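Local coordinates for protein glycerol-3-phosphate dehydrogenase [NAD(+)] (Dunaliella salina, PDB 6IUY) that probably interconverts dihydroxyacetone phosphate and sn-glycerol 3-phosphate with NAD(H) and, through its di-domain dehydrogenase-phosphatase architecture, enables direct conversion of dihydroxyacetone phosphate to glycerol, at residues A[572-575]-A[576-580]; A[495-498]-A[499-503]. One frame throughout, in Å; residues are numbered along the deposited sequence.

Contact 1 of 2, residues A[572-575]-A[576-580]; sequences QEIL and HARGW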
loop_
_atom_site.group_PDB
_atom_site.type_symbol
_atom_site.label_atom_id
_atom_site.label_comp_id
_atom_site.label_asym_id
_atom_site.label_seq_id
_atom_site.Cartn_x
_atom_site.Cartn_y
_atom_site.Cartn_z
ATOM N N GLN A 572 -21.640 -9.762 2.759
ATOM C CA GLN A 572 -22.026 -10.676 3.829
ATOM C C GLN A 572 -22.709 -11.909 3.263
ATOM O O GLN A 572 -22.521 -13.016 3.770
ATOM C CB GLN A 572 -22.939 -10.001 4.850
ATOM C CG GLN A 572 -22.916 -10.707 6.204
ATOM C CD GLN A 572 -21.521 -10.742 6.794
ATOM O OE1 GLN A 572 -20.708 -9.858 6.527
ATOM N NE2 GLN A 572 -21.225 -11.773 7.581
ATOM N N GLU A 573 -23.517 -11.716 2.221
ATOM C CA GLU A 573 -24.139 -12.833 1.518
ATOM C C GLU A 573 -23.076 -13.821 1.040
ATOM O O GLU A 573 -23.168 -15.028 1.269
ATOM C CB GLU A 573 -24.956 -12.307 0.343
ATOM C CG GLU A 573 -25.949 -13.290 -0.237
ATOM C CD GLU A 573 -26.743 -12.682 -1.380
ATOM O OE1 GLU A 573 -26.998 -13.395 -2.368
ATOM O OE2 GLU A 573 -27.107 -11.488 -1.291
ATOM N N ILE A 574 -22.039 -13.299 0.403
ATOM C CA ILE A 574 -20.924 -14.141 -0.011
ATOM C C ILE A 574 -20.182 -14.784 1.175
ATOM O O ILE A 574 -19.788 -15.951 1.100
ATOM C CB ILE A 574 -19.933 -13.337 -0.885
ATOM C CG1 ILE A 574 -20.657 -12.814 -2.137
ATOM C CG2 ILE A 574 -18.722 -14.186 -1.270
ATOM C CD1 ILE A 574 -19.906 -11.750 -2.891
ATOM N N LEU A 575 -20.003 -14.042 2.270
ATOM C CA LEU A 575 -19.290 -14.576 3.436
ATOM C C LEU A 575 -20.081 -15.715 4.062
ATOM O O LEU A 575 -19.520 -16.747 4.443
ATOM C CB LEU A 575 -19.024 -13.486 4.490
ATOM C CG LEU A 575 -18.077 -12.337 4.100
ATOM C CD1 LEU A 575 -17.717 -11.485 5.306
ATOM C CD2 LEU A 575 -16.813 -12.835 3.411
ATOM N N HIS A 576 -21.388 -15.521 4.176
ATOM C CA HIS A 576 -22.245 -16.542 4.759
ATOM C C HIS A 576 -22.211 -17.792 3.891
ATOM O O HIS A 576 -21.997 -18.905 4.378
ATOM C CB HIS A 576 -23.672 -16.022 4.902
ATOM C CG HIS A 576 -24.644 -17.051 5.381
ATOM N ND1 HIS A 576 -24.694 -17.476 6.692
ATOM C CD2 HIS A 576 -25.616 -17.732 4.729
ATOM C CE1 HIS A 576 -25.647 -18.380 6.825
ATOM N NE2 HIS A 576 -26.221 -18.555 5.648
ATOM N N ALA A 577 -22.398 -17.591 2.592
ATOM C CA ALA A 577 -22.428 -18.691 1.641
ATOM C C ALA A 577 -21.156 -19.535 1.688
ATOM O O ALA A 577 -21.229 -20.766 1.713
ATOM C CB ALA A 577 -22.656 -18.159 0.235
ATOM N N ARG A 578 -19.997 -18.881 1.699
ATOM C CA ARG A 578 -18.721 -19.587 1.672
ATOM C C ARG A 578 -18.226 -19.935 3.061
ATOM O O ARG A 578 -17.119 -20.449 3.206
ATOM C CB ARG A 578 -17.640 -18.752 0.978
ATOM C CG ARG A 578 -18.006 -18.191 -0.370
ATOM C CD ARG A 578 -17.552 -19.081 -1.506
ATOM N NE ARG A 578 -17.864 -18.444 -2.787
ATOM C CZ ARG A 578 -16.986 -17.762 -3.520
ATOM N NH1 ARG A 578 -15.728 -17.643 -3.115
ATOM N NH2 ARG A 578 -17.363 -17.201 -4.660
ATOM N N GLY A 579 -19.016 -19.625 4.085
ATOM C CA GLY A 579 -18.582 -19.830 5.463
ATOM C C GLY A 579 -17.359 -19.012 5.866
ATOM O O GLY A 579 -16.496 -19.498 6.584
ATOM N N TRP A 580 -17.275 -17.766 5.413
ATOM C CA TRP A 580 -16.126 -16.932 5.746
ATOM C C TRP A 580 -16.446 -15.856 6.782
ATOM O O TRP A 580 -15.673 -14.916 6.937
ATOM C CB TRP A 580 -15.565 -16.243 4.504
ATOM C CG TRP A 580 -15.001 -17.135 3.445
ATOM C CD1 TRP A 580 -14.638 -18.449 3.570
ATOM C CD2 TRP A 580 -14.725 -16.768 2.083
ATOM N NE1 TRP A 580 -14.154 -18.921 2.366
ATOM C CE2 TRP A 580 -14.195 -17.912 1.440
ATOM C CE3 TRP A 580 -14.875 -15.587 1.348
ATOM C CZ2 TRP A 580 -13.816 -17.907 0.095
ATOM C CZ3 TRP A 580 -14.499 -15.581 0.001
ATOM C CH2 TRP A 580 -13.976 -16.733 -0.608
#
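Leu575 and Trp580 meet where helix 564-577 runs out, their side chains crossing at about a right angle. Leu575 brings its CD2 methyl to the edge of the indole, in the ring plane, 3.9 Å from Trp580 CE3 and 3.8 Å from Trp580 CB. One face of the same indole is taken by Arg578, whose CB stands 3.5 Å above the plane and over the ring centre. One residue before Leu575, Ile574 lies side by side with Arg578 one turn on, Ile574 CG2 being 4.2 Å from Arg578 CG. Arg578 then bends sharply (chi2 -94°), and its NE makes a weak hydrogen bond to Glu387 O.

The backbone bonds begin as regular helix, His576 N to Gln572 O and Ala577 N to Glu573 O, with Arg578 N to Ile574 O (3.0 Å) the last of this spacing. The pattern then changes to a Schellman motif: Trp580 N reaches back to Leu575 O at 2.6 Å, and Gly579 N bonds to His576 O at 3.1 Å. Gly579 makes the turn with a positive phi of 62°, a conformation that a residue with a CB adopts less readily.

Among the polar side chains, His576 ND1 is hydrogen-bonded to Glu581 OE2. Leu575 packs on Phe584 and on Thr588 of helix 585-594; Ile574, turned another way, rests on Met382 and Val384 of strand 382-385.

Contact 2 of 2, residues A[495-498]-A[499-503]; sequences MRKF and CKFIS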
loop_
_atom_site.group_PDB
_atom_site.type_symbol
_atom_site.label_atom_id
_atom_site.label_comp_id
_atom_site.label_asym_id
_atom_site.label_seq_id
_atom_site.Cartn_x
_atom_site.Cartn_y
_atom_site.Cartn_z
ATOM N N MET A 495 -9.817 -5.937 3.122
ATOM C CA MET A 495 -9.951 -5.690 1.692
ATOM C C MET A 495 -8.930 -6.551 0.957
ATOM O O MET A 495 -9.274 -7.329 0.056
ATOM C CB MET A 495 -9.741 -4.208 1.373
ATOM C CG MET A 495 -10.922 -3.316 1.777
ATOM S SD MET A 495 -10.517 -1.553 1.795
ATOM C CE MET A 495 -10.026 -1.211 0.096
ATOM N N ARG A 496 -7.676 -6.399 1.384
ATOM C CA ARG A 496 -6.527 -7.178 0.938
ATOM C C ARG A 496 -6.774 -8.680 0.941
ATOM O O ARG A 496 -6.496 -9.361 -0.034
ATOM C CB ARG A 496 -5.330 -6.858 1.838
ATOM C CG ARG A 496 -3.989 -7.153 1.198
ATOM C CD ARG A 496 -2.864 -6.537 1.990
ATOM N NE ARG A 496 -1.561 -7.067 1.594
ATOM C CZ ARG A 496 -0.800 -7.843 2.364
ATOM N NH1 ARG A 496 -1.209 -8.179 3.582
ATOM N NH2 ARG A 496 0.383 -8.271 1.919
ATOM N N LYS A 497 -7.297 -9.187 2.047
ATOM C CA LYS A 497 -7.563 -10.610 2.211
ATOM C C LYS A 497 -8.675 -11.101 1.277
ATOM O O LYS A 497 -8.557 -12.146 0.636
ATOM C CB LYS A 497 -7.940 -10.886 3.664
ATOM C CG LYS A 497 -7.952 -12.329 4.066
ATOM C CD LYS A 497 -8.567 -12.488 5.459
ATOM C CE LYS A 497 -8.226 -13.854 6.036
ATOM N NZ LYS A 497 -9.035 -14.222 7.232
ATOM N N PHE A 498 -9.761 -10.346 1.203
ATOM C CA PHE A 498 -10.863 -10.691 0.312
ATOM C C PHE A 498 -10.396 -10.698 -1.149
ATOM O O PHE A 498 -10.782 -11.558 -1.939
ATOM C CB PHE A 498 -12.009 -9.699 0.516
ATOM C CG PHE A 498 -13.301 -10.122 -0.100
ATOM C CD1 PHE A 498 -14.157 -10.947 0.582
ATOM C CD2 PHE A 498 -13.669 -9.663 -1.360
ATOM C CE1 PHE A 498 -15.340 -11.330 0.027
ATOM C CE2 PHE A 498 -14.861 -10.041 -1.918
ATOM C CZ PHE A 498 -15.697 -10.879 -1.223
ATOM N N CYS A 499 -9.562 -9.736 -1.511
ATOM C CA CYS A 499 -9.005 -9.708 -2.863
ATOM C C CYS A 499 -8.231 -10.972 -3.170
ATOM O O CYS A 499 -8.265 -11.482 -4.294
ATOM C CB CYS A 499 -8.088 -8.510 -3.054
ATOM S SG CYS A 499 -8.955 -7.031 -3.537
ATOM N N LYS A 500 -7.526 -11.477 -2.168
ATOM C CA LYS A 500 -6.748 -12.682 -2.358
ATOM C C LYS A 500 -7.655 -13.919 -2.347
ATOM O O LYS A 500 -7.417 -14.860 -3.099
ATOM C CB LYS A 500 -5.642 -12.761 -1.299
ATOM C CG LYS A 500 -4.643 -11.587 -1.422
ATOM C CD LYS A 500 -3.458 -11.732 -0.469
ATOM C CE LYS A 500 -2.544 -10.515 -0.510
ATOM N NZ LYS A 500 -1.721 -10.464 0.730
ATOM N N PHE A 501 -8.719 -13.907 -1.552
ATOM C CA PHE A 501 -9.659 -15.032 -1.557
ATOM C C PHE A 501 -10.390 -15.204 -2.877
ATOM O O PHE A 501 -10.872 -16.292 -3.174
ATOM C CB PHE A 501 -10.716 -14.892 -0.459
ATOM C CG PHE A 501 -10.285 -15.419 0.869
ATOM C CD1 PHE A 501 -8.947 -15.433 1.225
ATOM C CD2 PHE A 501 -11.217 -15.912 1.757
ATOM C CE1 PHE A 501 -8.554 -15.918 2.449
ATOM C CE2 PHE A 501 -10.826 -16.395 2.993
ATOM C CZ PHE A 501 -9.498 -16.394 3.333
ATOM N N ILE A 502 -10.495 -14.136 -3.662
ATOM C CA ILE A 502 -11.387 -14.170 -4.820
ATOM C C ILE A 502 -10.658 -13.991 -6.135
ATOM O O ILE A 502 -10.993 -14.648 -7.120
ATOM C CB ILE A 502 -12.489 -13.114 -4.679
ATOM C CG1 ILE A 502 -13.711 -13.771 -4.035
ATOM C CG2 ILE A 502 -12.826 -12.501 -6.013
ATOM C CD1 ILE A 502 -14.714 -12.807 -3.568
ATOM N N SER A 503 -9.642 -13.132 -6.150
ATOM C CA SER A 503 -8.791 -13.001 -7.326
ATOM C C SER A 503 -7.322 -12.895 -6.913
ATOM O O SER A 503 -6.813 -11.794 -6.681
ATOM C CB SER A 503 -9.209 -11.786 -8.164
ATOM O OG SER A 503 -9.449 -10.651 -7.349
#
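Lys497 lies beside Phe501 near the end of helix 481-502, its CE 3.9 Å from Phe501 CZ, and goes on to a salt bridge with Glu583 and a cation-pi contact with Phe584.

The close-packed side is another face, where Met495, Phe498 and Cys499 are all buried. Cys499 N bonds to Met495 O at 2.9 Å, and the SG of Cys499 lies 3.6 Å from that same carbonyl oxygen. Phe498 also meets the CD1 methyl of Ile502, but the modelled spacing is doubtful. The ladder slackens at the end: Ile502 N to Phe498 O is weak, with an N-H...O angle of only 122°.

The looser side carries Arg496 and Lys500, both partly exposed. Arg496 swings CG opposite its backbone N (chi1 -158°) and stays extended, which lays the guanidinium alongside Lys500; Lys500 NZ sits over one face of it, 3.2 Å from Arg496 CZ. Asp508 gathers both cations, through a salt bridge with Arg496 NH2 and a long, weak ion pair with Lys500 NZ, and NH2 also bridges to Asp509 of the second subunit. With an alanine in place of Arg496, that Asp509 would probably lose its charge mate here, and Asp508 would be left with the weak pair to Lys500.

The buried face rests on helix 454-477, Phe498 against Met459 and Leu463, and Met495 against Leu463, close to the substrate-binding Lys464 of that helix.

Overall arrangement
Contact 2 comes first along the chain, at the end of helix 481-502, and contact 1 follows at the end of helix 564-577; their centres are 13 Å apart, and both belong to the C-terminal family region of the dehydrogenase. They pack directly on each other: the rings of Trp580 and Phe501 meet edge-to-face, with Trp580 CE2 3.6 Å from Phe501 CD2, and Leu575 CD2 lies 4.0 Å from Phe498 CE1. Phe584 touches both, meeting Leu575 in one and Lys497 and Phe501 in the other. Contact 1 lies away from the binding sites, whereas contact 2 runs from Met495, about 4 Å from Lys464 between side chains, to the subunit interface at Arg496.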